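Local coordinates for protein LEC-6 (Caenorhabditis elegans, PDB 3VV1) that is a galectin that binds galactose-containing glycans, with a preference for fucose-containing saccharides, at residues L65-D69 against D70-H74; I145-E148 against G149-V153. One frame throughout, in Å; residues are numbered along the deposited sequence.

Interaction 1. Residues L65-D69 against D70-H74; sequences LRTPD and DIVLH. With GAL (beta-D-galactopyranose), chain C.
Leu65 and Leu73 pair across a beta hairpin of the galectin fold, strand 60-66 turning back into strand 71-78. The register slips by one residue before the Arg66-Ile71 pair, a classic beta bulge in which Val72 and Leu73 share the place opposite Leu65. Leu65 N donates to Leu73 O at 2.8 Å. Leu65 O accepts a bond from Val72 N at 2.8 Å and a weak, longer one from Leu73 N. Nearer the turn, Thr67 N donates to Asp70 O at 2.8 Å.

Threonine suits the turn doubly. Its OG1, between the backbone N and the carbonyl carbon (chi1 77°), accepts from Asp69 N, an ST turn, and from Asp70 N at 3.0 Å; its methyl CG2 meets Val72 CG2 at 3.5 Å. Aspartate offers two buried oxygens: OD1 to Thr89 OG1 and Gly92 N, OD2 to Gly91 N, around the end of strand 83-90.

Packing contacts complete the hairpin. Leu65 CD1 and Leu73 CD2 lie side by side, 4.2 Å apart. On the other face, Ile71 CG1 sits over the centre of the flat Arg66 guanidinium, which Glu146 also engages.

Beyond the bulge, His74 serves the sugar pocket: Asn64 OD1 holds its ND1, and its NE2 is hydrogen-bonded to galactose O4 at 2.7 Å.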
loop_
_atom_site.group_PDB
_atom_site.type_symbol
_atom_site.label_atom_id
_atom_site.label_comp_id
_atom_site.label_asym_id
_atom_site.label_seq_id
_atom_site.Cartn_x
_atom_site.Cartn_y
_atom_site.Cartn_z
ATOM N N LEU A 65 -11.072 2.376 13.224
ATOM C CA LEU A 65 -9.612 2.579 13.107
ATOM C C LEU A 65 -9.054 1.963 14.381
ATOM O O LEU A 65 -9.315 2.495 15.485
ATOM C CB LEU A 65 -9.293 4.077 13.004
ATOM C CG LEU A 65 -10.038 4.870 11.936
ATOM C CD1 LEU A 65 -9.656 6.363 11.979
ATOM C CD2 LEU A 65 -9.834 4.287 10.534
ATOM N N ARG A 66 -8.418 0.811 14.256
ATOM C CA ARG A 66 -8.099 -0.052 15.431
ATOM C C ARG A 66 -6.587 -0.073 15.630
ATOM O O ARG A 66 -5.839 -0.216 14.640
ATOM C CB ARG A 66 -8.470 -1.550 15.187
ATOM C CG ARG A 66 -9.937 -1.730 14.981
ATOM C CD ARG A 66 -10.218 -3.214 14.826
ATOM N NE ARG A 66 -10.275 -3.614 16.172
ATOM C CZ ARG A 66 -11.351 -4.073 16.817
ATOM N NH1 ARG A 66 -12.534 -4.251 16.243
ATOM N NH2 ARG A 66 -11.201 -4.327 18.068
ATOM N N THR A 67 -6.149 -0.045 16.880
ATOM C CA THR A 67 -4.769 -0.440 17.236
ATOM C C THR A 67 -4.818 -1.938 17.640
ATOM O O THR A 67 -5.927 -2.524 17.708
ATOM C CB THR A 67 -4.224 0.372 18.418
ATOM O OG1 THR A 67 -4.801 -0.127 19.642
ATOM C CG2 THR A 67 -4.566 1.821 18.306
ATOM N N PRO A 68 -3.678 -2.551 17.948
ATOM C CA PRO A 68 -3.747 -3.955 18.400
ATOM C C PRO A 68 -4.559 -4.095 19.699
ATOM O O PRO A 68 -5.054 -5.186 19.968
ATOM C CB PRO A 68 -2.267 -4.330 18.611
ATOM C CG PRO A 68 -1.554 -3.451 17.584
ATOM C CD PRO A 68 -2.286 -2.134 17.667
ATOM N N ASP A 69 -4.682 -3.027 20.488
ATOM C CA ASP A 69 -5.307 -3.128 21.826
ATOM C C ASP A 69 -6.709 -2.516 21.909
ATOM O O ASP A 69 -7.458 -2.846 22.874
ATOM C CB ASP A 69 -4.437 -2.446 22.840
ATOM C CG ASP A 69 -3.107 -3.155 22.986
ATOM O OD1 ASP A 69 -3.048 -4.408 22.867
ATOM O OD2 ASP A 69 -2.110 -2.467 23.197
ATOM N N ASP A 70 -7.055 -1.590 20.980
ATOM C CA ASP A 70 -8.280 -0.816 21.194
ATOM C C ASP A 70 -8.794 -0.241 19.928
ATOM O O ASP A 70 -8.047 -0.222 18.918
ATOM C CB ASP A 70 -8.038 0.292 22.246
ATOM C CG ASP A 70 -8.341 -0.180 23.648
ATOM O OD1 ASP A 70 -9.478 -0.715 23.924
ATOM O OD2 ASP A 70 -7.430 -0.046 24.475
ATOM N N ILE A 71 -10.019 0.284 19.957
ATOM C CA ILE A 71 -10.549 1.008 18.805
ATOM C C ILE A 71 -10.338 2.521 19.031
ATOM O O ILE A 71 -10.852 3.097 20.007
ATOM C CB ILE A 71 -12.047 0.757 18.569
ATOM C CG1 ILE A 71 -12.253 -0.750 18.298
ATOM C CG2 ILE A 71 -12.510 1.635 17.401
ATOM C CD1 ILE A 71 -13.738 -1.123 18.331
ATOM N N VAL A 72 -9.496 3.154 18.216
ATOM C CA VAL A 72 -9.281 4.613 18.365
ATOM C C VAL A 72 -10.510 5.396 17.923
ATOM O O VAL A 72 -10.906 6.357 18.579
ATOM C CB VAL A 72 -8.050 5.065 17.567
ATOM C CG1 VAL A 72 -8.005 6.604 17.397
ATOM C CG2 VAL A 72 -6.778 4.571 18.262
ATOM N N LEU A 73 -11.137 4.991 16.797
ATOM C CA LEU A 73 -12.397 5.582 16.375
ATOM C C LEU A 73 -13.305 4.555 15.773
ATOM O O LEU A 73 -12.900 3.795 14.867
ATOM C CB LEU A 73 -12.143 6.694 15.348
ATOM C CG LEU A 73 -13.406 7.247 14.661
ATOM C CD1 LEU A 73 -14.403 7.922 15.622
ATOM C CD2 LEU A 73 -13.015 8.245 13.599
ATOM N N HIS A 74 -14.535 4.483 16.322
ATOM C CA HIS A 74 -15.600 3.666 15.761
ATOM C C HIS A 74 -16.574 4.697 15.252
ATOM O O HIS A 74 -17.153 5.456 16.035
ATOM C CB HIS A 74 -16.196 2.829 16.923
ATOM C CG HIS A 74 -17.526 2.153 16.610
ATOM N ND1 HIS A 74 -17.594 0.995 15.901
ATOM C CD2 HIS A 74 -18.828 2.440 17.011
ATOM C CE1 HIS A 74 -18.872 0.543 15.857
ATOM N NE2 HIS A 74 -19.644 1.448 16.522
HETATM C C1 GAL C . -23.381 0.187 21.124
HETATM C C2 GAL C . -23.336 -0.739 19.870
HETATM C C3 GAL C . -21.931 -0.970 19.456
HETATM C C4 GAL C . -21.222 0.381 19.280
HETATM C C5 GAL C . -21.389 1.199 20.570
HETATM C C6 GAL C . -20.680 2.570 20.464
HETATM O O2 GAL C . -23.941 -1.967 20.209
HETATM O O3 GAL C . -21.912 -1.647 18.169
HETATM O O4 GAL C . -21.787 1.089 18.152
HETATM O O5 GAL C . -22.729 1.424 20.827
HETATM O O6 GAL C . -20.873 3.289 21.696
#

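Interaction 2. Residues I145-E148 against G149-V153; sequences IEIE and GGVHV
Ile147 meets Val151 and Val153 inside the beta sandwich of the galectin fold, where the chain leaves the sheet containing strand 144-149 and enters the opposing sheet through strand 151-159. The two strand segments run at 133° to each other, their axes 8.0 Å apart at the closest approach, and no hydrogen bond joins them.

Ile147 carries the apolar part of the contact. Its CG2, anti to the backbone N, fits against both valines, reaching Val151 CG1 at 3.8 Å and Val153 CG2 at 3.7 Å. Val153 approaches tip to tip, whereas Val151 crosses the isoleucine at about a right angle. Compact, beta-branched side chains suit such a place, since they are at home in extended strands and present methyl groups to the core; Leu50 and Leu52 of strand 46-54 add to it.

Glu148 and Gly149 form the outer side of the corner. CB of Glu148 points away from 149-153, and the extended, partly exposed side chain lies against Pro34 and His62. Gly149 has phi 102° and psi -154°, at which a side chain would collide with the Glu148 carbonyl. Gly150 follows as the centre of an inverse gamma turn, closed by Val151 N donating to Gly149 O at 2.9 Å.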
loop_
_atom_site.group_PDB
_atom_site.type_symbol
_atom_site.label_atom_id
_atom_site.label_comp_id
_atom_site.label_asym_id
_atom_site.label_seq_id
_atom_site.Cartn_x
_atom_site.Cartn_y
_atom_site.Cartn_z
ATOM N N ILE A 145 -7.741 -0.943 9.451
ATOM C CA ILE A 145 -8.962 -0.258 9.101
ATOM C C ILE A 145 -10.015 -1.348 8.832
ATOM O O ILE A 145 -9.814 -2.210 7.959
ATOM C CB ILE A 145 -8.725 0.652 7.884
ATOM C CG1 ILE A 145 -7.751 1.805 8.296
ATOM C CG2 ILE A 145 -10.051 1.228 7.330
ATOM C CD1 ILE A 145 -7.169 2.455 7.091
ATOM N N GLU A 146 -11.108 -1.313 9.613
ATOM C CA GLU A 146 -12.191 -2.312 9.455
ATOM C C GLU A 146 -13.472 -1.641 8.984
ATOM O O GLU A 146 -13.856 -0.612 9.542
ATOM C CB GLU A 146 -12.388 -2.994 10.816
ATOM C CG GLU A 146 -13.443 -4.061 10.943
ATOM C CD GLU A 146 -13.377 -4.650 12.355
ATOM O OE1 GLU A 146 -13.289 -3.843 13.331
ATOM O OE2 GLU A 146 -13.387 -5.916 12.502
ATOM N N ILE A 147 -14.137 -2.211 7.992
ATOM C CA ILE A 147 -15.392 -1.646 7.490
ATOM C C ILE A 147 -16.396 -2.804 7.518
ATOM O O ILE A 147 -16.154 -3.877 6.930
ATOM C CB ILE A 147 -15.235 -1.096 6.055
ATOM C CG1 ILE A 147 -14.107 -0.024 6.051
ATOM C CG2 ILE A 147 -16.612 -0.466 5.631
ATOM C CD1 ILE A 147 -13.742 0.441 4.661
ATOM N N GLU A 148 -17.504 -2.605 8.236
ATOM C CA GLU A 148 -18.496 -3.693 8.378
ATOM C C GLU A 148 -19.905 -3.164 8.278
ATOM O O GLU A 148 -20.169 -1.967 8.515
ATOM C CB GLU A 148 -18.370 -4.376 9.757
ATOM C CG GLU A 148 -16.983 -4.952 9.991
ATOM C CD GLU A 148 -16.895 -5.931 11.157
ATOM O OE1 GLU A 148 -17.666 -5.862 12.121
ATOM O OE2 GLU A 148 -15.985 -6.782 11.121
ATOM N N GLY A 149 -20.813 -4.085 7.998
ATOM C CA GLY A 149 -22.258 -3.770 8.122
ATOM C C GLY A 149 -22.893 -3.492 6.774
ATOM O O GLY A 149 -22.422 -3.993 5.725
ATOM N N GLY A 150 -23.966 -2.706 6.790
ATOM C CA GLY A 150 -24.757 -2.509 5.547
ATOM C C GLY A 150 -24.168 -1.436 4.676
ATOM O O GLY A 150 -24.666 -0.288 4.601
ATOM N N VAL A 151 -23.076 -1.791 4.030
ATOM C CA VAL A 151 -22.339 -0.807 3.212
ATOM C C VAL A 151 -21.565 -1.541 2.140
ATOM O O VAL A 151 -21.016 -2.605 2.394
ATOM C CB VAL A 151 -21.443 0.095 4.055
ATOM C CG1 VAL A 151 -20.294 -0.704 4.715
ATOM C CG2 VAL A 151 -20.962 1.291 3.178
ATOM N N HIS A 152 -21.556 -0.953 0.933
ATOM C CA HIS A 152 -20.714 -1.434 -0.138
ATOM C C HIS A 152 -19.559 -0.471 -0.267
ATOM O O HIS A 152 -19.774 0.750 -0.352
ATOM C CB HIS A 152 -21.557 -1.406 -1.407
ATOM C CG HIS A 152 -20.706 -1.543 -2.644
ATOM N ND1 HIS A 152 -20.043 -2.694 -2.924
ATOM C CD2 HIS A 152 -20.252 -0.587 -3.556
ATOM C CE1 HIS A 152 -19.263 -2.484 -4.020
ATOM N NE2 HIS A 152 -19.444 -1.217 -4.421
ATOM N N VAL A 153 -18.333 -1.004 -0.297
ATOM C CA VAL A 153 -17.159 -0.126 -0.464
ATOM C C VAL A 153 -16.749 -0.190 -1.943
ATOM O O VAL A 153 -16.245 -1.218 -2.441
ATOM C CB VAL A 153 -15.983 -0.579 0.462
ATOM C CG1 VAL A 153 -14.791 0.337 0.251
ATOM C CG2 VAL A 153 -16.422 -0.489 1.933
#

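Both contacts are mainly buried, and both reach one sheet, in which strands 60-66 and 144-149 are neighbours. Interaction 1 stays within that sheet, at the turn of a hairpin, and depends largely on backbone and side-chain hydrogen bonds. Interaction 2 instead carries the chain from this sheet to the other, so methyl packing replaces hydrogen bonding across its segments, and two glycines shape the corner. The first ends at a sugar ligand; the second is core packing with a polar outer edge. They touch directly: Arg66 NH1 and Glu146 OE1 form a salt bridge of 3.0 Å, while Leu65 CD2 packs on Ile145 CG1.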